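PDB 3LD2: putative acetyltransferase from Streptococcus mutans, which binds coenzyme A and probably transfers an acyl group, as members of the GNAT acetyltransferase family do. Local coordinates for residues A[56-64]-A[148-156]. Residues are numbered along the deposited sequence; the frame is centred on the assembly and turned at random.
Sequences WSEQNTPVP and HVLSSNQEA. With COA (coenzyme A), chain E.
Gln59 and Asn60, in the loop 56-64, lie against the type I turn that runs from Leu150 to Asn153, with the CA atoms of Asn60 and Asn153 5.2 Å apart. The one direct hydrogen bond across the contact runs from a side chain to the backbone: Ser152 OG donates to Gln59 O (2.8 Å), from above the carbonyl plane. The hydroxyl sits between its own backbone N and carbonyl carbon (chi1 49°), which turns it to the loop, and it also accepts from a water that donates to Glu58 O as well. Beside this polar link Leu150 CD1 packs on the Asn60-Thr61 peptide, 3.5 Å from Thr61 N, and Leu150 CD2 makes the apolar contact with Pro62 CG at 3.9 Å. Asn153, the N-cap of the helix that follows, holds CG anti to the backbone N (chi1 -159°), and its OD1 meets coenzyme A N4P at 2.8 Å in a weak bond, bent to 122° at the hydrogen. Asn60 CB packs closely on the same Asn153 OD1, at 3.0 Å. Asn60 OD1 accepts from Ser57 N within the loop, and ND2 donates to Thr55 O at the end of helix 45-55, while Asn60 ND2 also lies 3.3 Å from coenzyme A C6P. Trp56 CH2 lies 3.6 Å from coenzyme A S1P, which sits at the ring edge, near its plane. The loop after helix 45-55 thus meets the connection between strand 144-150 and helix 154-162 of the GNAT fold alongside the pantetheine arm, with Phe175 and Leu177 of strand 166-177 also packing on Leu150.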
loop_
_atom_site.group_PDB
_atom_site.type_symbol
_atom_site.label_atom_id
_atom_site.label_comp_id
_atom_site.label_asym_id
_atom_site.label_seq_id
_atom_site.Cartn_x
_atom_site.Cartn_y
_atom_site.Cartn_z
ATOM N N TRP A 56 -2.812 9.287 -5.737
ATOM C CA TRP A 56 -1.925 9.906 -4.749
ATOM C C TRP A 56 -2.087 11.419 -4.722
ATOM O O TRP A 56 -2.040 12.089 -5.754
ATOM C CB TRP A 56 -0.454 9.510 -4.963
ATOM C CG TRP A 56 -0.243 8.020 -4.987
ATOM C CD1 TRP A 56 0.194 7.269 -6.048
ATOM C CD2 TRP A 56 -0.492 7.091 -3.913
ATOM N NE1 TRP A 56 0.233 5.932 -5.697
ATOM C CE2 TRP A 56 -0.184 5.798 -4.397
ATOM C CE3 TRP A 56 -0.933 7.228 -2.594
ATOM C CZ2 TRP A 56 -0.303 4.657 -3.607
ATOM C CZ3 TRP A 56 -1.052 6.085 -1.806
ATOM C CH2 TRP A 56 -0.744 4.820 -2.317
ATOM N N SER A 57 -2.292 11.940 -3.521
ATOM C CA SER A 57 -2.447 13.370 -3.301
ATOM C C SER A 57 -1.666 13.734 -2.058
ATOM O O SER A 57 -1.266 12.854 -1.298
ATOM C CB SER A 57 -3.920 13.732 -3.104
ATOM O OG SER A 57 -4.511 12.920 -2.101
ATOM N N GLU A 58 -1.459 15.032 -1.868
ATOM C CA GLU A 58 -0.800 15.561 -0.686
ATOM C C GLU A 58 -1.573 15.213 0.559
ATOM O O GLU A 58 -1.096 15.431 1.668
ATOM C CB GLU A 58 -0.644 17.074 -0.791
ATOM C CG GLU A 58 0.326 17.483 -1.888
ATOM C CD GLU A 58 0.737 18.933 -1.815
ATOM O OE1 GLU A 58 -0.165 19.801 -1.928
ATOM O OE2 GLU A 58 1.963 19.199 -1.656
ATOM N N GLN A 59 -2.769 14.662 0.385
ATOM C CA GLN A 59 -3.538 14.187 1.532
ATOM C C GLN A 59 -3.082 12.785 2.022
ATOM O O GLN A 59 -3.291 12.437 3.176
ATOM C CB GLN A 59 -5.040 14.197 1.203
ATOM C CG GLN A 59 -5.980 13.995 2.395
ATOM C CD GLN A 59 -6.248 15.290 3.169
ATOM O OE1 GLN A 59 -5.358 16.140 3.326
ATOM N NE2 GLN A 59 -7.482 15.440 3.664
ATOM N N ASN A 60 -2.454 11.982 1.166
ATOM C CA ASN A 60 -2.126 10.610 1.571
ATOM C C ASN A 60 -0.659 10.216 1.431
ATOM O O ASN A 60 -0.278 9.120 1.840
ATOM C CB ASN A 60 -3.016 9.586 0.851
ATOM C CG ASN A 60 -2.905 9.675 -0.665
ATOM O OD1 ASN A 60 -1.827 9.917 -1.207
ATOM N ND2 ASN A 60 -4.029 9.497 -1.357
ATOM N N THR A 61 0.159 11.097 0.860
ATOM C CA THR A 61 1.589 10.851 0.764
ATOM C C THR A 61 2.358 12.181 0.900
ATOM O O THR A 61 1.855 13.218 0.495
ATOM C CB THR A 61 1.933 10.159 -0.585
ATOM O OG1 THR A 61 3.341 10.082 -0.732
ATOM C CG2 THR A 61 1.382 10.952 -1.774
ATOM N N PRO A 62 3.576 12.160 1.487
ATOM C CA PRO A 62 4.401 13.376 1.629
ATOM C C PRO A 62 5.426 13.540 0.511
ATOM O O PRO A 62 6.085 14.581 0.436
ATOM C CB PRO A 62 5.151 13.147 2.943
ATOM C CG PRO A 62 4.841 11.717 3.369
ATOM C CD PRO A 62 4.152 11.030 2.236
ATOM N N VAL A 63 5.564 12.515 -0.330
ATOM C CA VAL A 63 6.440 12.567 -1.505
ATOM C C VAL A 63 5.940 13.503 -2.598
ATOM O O VAL A 63 4.736 13.666 -2.793
ATOM C CB VAL A 63 6.566 11.183 -2.157
ATOM C CG1 VAL A 63 7.856 11.105 -2.925
ATOM C CG2 VAL A 63 6.496 10.087 -1.104
ATOM N N PRO A 64 6.858 14.109 -3.344
ATOM C CA PRO A 64 6.343 14.982 -4.406
ATOM C C PRO A 64 5.593 14.186 -5.497
ATOM O O PRO A 64 5.914 13.016 -5.760
ATOM C CB PRO A 64 7.609 15.637 -4.969
ATOM C CG PRO A 64 8.641 15.473 -3.868
ATOM C CD PRO A 64 8.325 14.161 -3.236
ATOM N N HIS A 148 3.574 3.130 7.382
ATOM C CA HIS A 148 3.486 4.532 7.756
ATOM C C HIS A 148 2.231 5.140 7.140
ATOM O O HIS A 148 2.018 5.012 5.935
ATOM C CB HIS A 148 4.685 5.279 7.207
ATOM C CG HIS A 148 5.966 4.954 7.900
ATOM N ND1 HIS A 148 6.580 5.827 8.770
ATOM C CD2 HIS A 148 6.750 3.851 7.856
ATOM C CE1 HIS A 148 7.692 5.279 9.224
ATOM N NE2 HIS A 148 7.819 4.080 8.685
ATOM N N VAL A 149 1.403 5.792 7.955
ATOM C CA VAL A 149 0.173 6.414 7.476
ATOM C C VAL A 149 0.170 7.887 7.902
ATOM O O VAL A 149 0.314 8.193 9.082
ATOM C CB VAL A 149 -1.077 5.690 8.042
ATOM C CG1 VAL A 149 -2.345 6.137 7.322
ATOM C CG2 VAL A 149 -0.940 4.183 7.938
ATOM N N LEU A 150 0.045 8.800 6.942
ATOM C CA LEU A 150 -0.177 10.215 7.242
ATOM C C LEU A 150 -1.443 10.360 8.068
ATOM O O LEU A 150 -2.436 9.707 7.760
ATOM C CB LEU A 150 -0.371 11.007 5.968
ATOM C CG LEU A 150 0.872 11.253 5.138
ATOM C CD1 LEU A 150 0.577 12.359 4.125
ATOM C CD2 LEU A 150 2.046 11.622 6.054
ATOM N N SER A 151 -1.401 11.193 9.117
ATOM C CA SER A 151 -2.572 11.409 9.974
ATOM C C SER A 151 -3.742 12.086 9.229
ATOM O O SER A 151 -4.866 12.087 9.698
ATOM C CB SER A 151 -2.200 12.148 11.275
ATOM O OG SER A 151 -1.696 13.449 11.049
ATOM N N SER A 152 -3.458 12.626 8.050
ATOM C CA SER A 152 -4.449 13.250 7.220
ATOM C C SER A 152 -5.243 12.214 6.436
ATOM O O SER A 152 -6.284 12.523 5.841
ATOM C CB SER A 152 -3.753 14.199 6.247
ATOM O OG SER A 152 -2.661 13.566 5.606
ATOM N N ASN A 153 -4.733 10.986 6.403
ATOM C CA ASN A 153 -5.353 9.924 5.614
ATOM C C ASN A 153 -6.437 9.223 6.394
ATOM O O ASN A 153 -6.274 8.108 6.869
ATOM C CB ASN A 153 -4.326 8.935 5.114
ATOM C CG ASN A 153 -4.832 8.148 3.931
ATOM O OD1 ASN A 153 -4.066 7.771 3.046
ATOM N ND2 ASN A 153 -6.131 7.922 3.891
ATOM N N GLN A 154 -7.556 9.917 6.507
ATOM C CA GLN A 154 -8.657 9.534 7.367
ATOM C C GLN A 154 -9.215 8.173 7.042
ATOM O O GLN A 154 -9.562 7.420 7.951
ATOM C CB GLN A 154 -9.777 10.567 7.232
ATOM C CG GLN A 154 -10.980 10.289 8.077
ATOM C CD GLN A 154 -11.847 11.503 8.177
ATOM O OE1 GLN A 154 -11.392 12.622 7.880
ATOM N NE2 GLN A 154 -13.109 11.311 8.584
ATOM N N GLU A 155 -9.340 7.862 5.754
ATOM C CA GLU A 155 -9.914 6.570 5.372
ATOM C C GLU A 155 -8.947 5.421 5.615
ATOM O O GLU A 155 -9.379 4.329 5.998
ATOM C CB GLU A 155 -10.437 6.553 3.930
ATOM C CG GLU A 155 -9.620 7.341 2.948
ATOM C CD GLU A 155 -9.978 8.813 2.963
ATOM O OE1 GLU A 155 -9.066 9.662 2.775
ATOM O OE2 GLU A 155 -11.177 9.114 3.172
ATOM N N ALA A 156 -7.653 5.664 5.397
ATOM C CA ALA A 156 -6.629 4.665 5.698
ATOM C C ALA A 156 -6.577 4.367 7.195
ATOM O O ALA A 156 -6.501 3.202 7.614
ATOM C CB ALA A 156 -5.262 5.092 5.181
HETATM N N1A COA E . -14.893 6.307 5.752
HETATM C C2A COA E . -15.083 5.462 6.956
HETATM N N3A COA E . -14.507 4.073 6.972
HETATM C C4A COA E . -13.763 3.587 5.821
HETATM C C5A COA E . -13.562 4.438 4.638
HETATM C C6A COA E . -14.140 5.817 4.596
HETATM N N6A COA E . -13.917 6.612 3.399
HETATM N N7A COA E . -12.778 3.720 3.620
HETATM C C8A COA E . -12.485 2.428 4.192
HETATM N N9A COA E . -13.014 2.386 5.580
HETATM C C1B COA E . -13.125 1.135 6.127
HETATM C C2B COA E . -14.353 0.522 6.772
HETATM O O2B COA E . -15.187 1.152 7.697
HETATM C C3B COA E . -14.395 -0.895 6.399
HETATM O O3B COA E . -15.471 -1.736 6.676
HETATM P P3B COA E . -16.905 -1.439 5.854
HETATM O O7A COA E . -17.755 -2.848 5.974
HETATM O O8A COA E . -17.781 -0.214 6.557
HETATM O O9A COA E . -16.676 -1.049 4.474
HETATM C C4B COA E . -13.213 -1.139 5.482
HETATM O O4B COA E . -12.483 0.126 5.291
HETATM C C5B COA E . -12.880 -2.266 4.567
HETATM O O5B COA E . -13.337 -1.528 3.448
HETATM P P1A COA E . -12.804 -1.657 1.898
HETATM O O1A COA E . -14.104 -1.494 0.889
HETATM O O2A COA E . -12.162 -2.956 1.750
HETATM O O3A COA E . -11.726 -0.466 1.584
HETATM P P2A COA E . -11.432 0.147 0.094
HETATM O O4A COA E . -12.542 1.320 -0.240
HETATM O O5A COA E . -11.470 -0.881 -0.939
HETATM O O6A COA E . -9.963 0.883 0.131
HETATM C CBP COA E . -8.292 2.279 0.910
HETATM C CCP COA E . -9.478 1.400 1.342
HETATM C CDP COA E . -7.270 1.357 0.192
HETATM C CEP COA E . -7.666 3.010 2.128
HETATM C CAP COA E . -8.809 3.310 -0.130
HETATM O OAP COA E . -9.530 4.364 0.448
HETATM C C9P COA E . -7.622 3.949 -0.837
HETATM O O9P COA E . -7.467 3.707 -1.990
HETATM N N8P COA E . -7.184 5.265 -0.403
HETATM C C7P COA E . -6.513 6.023 -1.439
HETATM C C6P COA E . -5.077 6.377 -1.039
HETATM C C5P COA E . -4.489 5.327 -0.092
HETATM O O5P COA E . -4.128 4.290 -0.533
HETATM N N4P COA E . -4.272 5.619 1.311
HETATM C C3P COA E . -3.203 4.944 2.076
HETATM C C2P COA E . -2.795 3.564 1.551
HETATM S S1P COA E . -1.029 3.636 1.086
HETATM O O HOH W 1 -1.281 15.735 4.589
#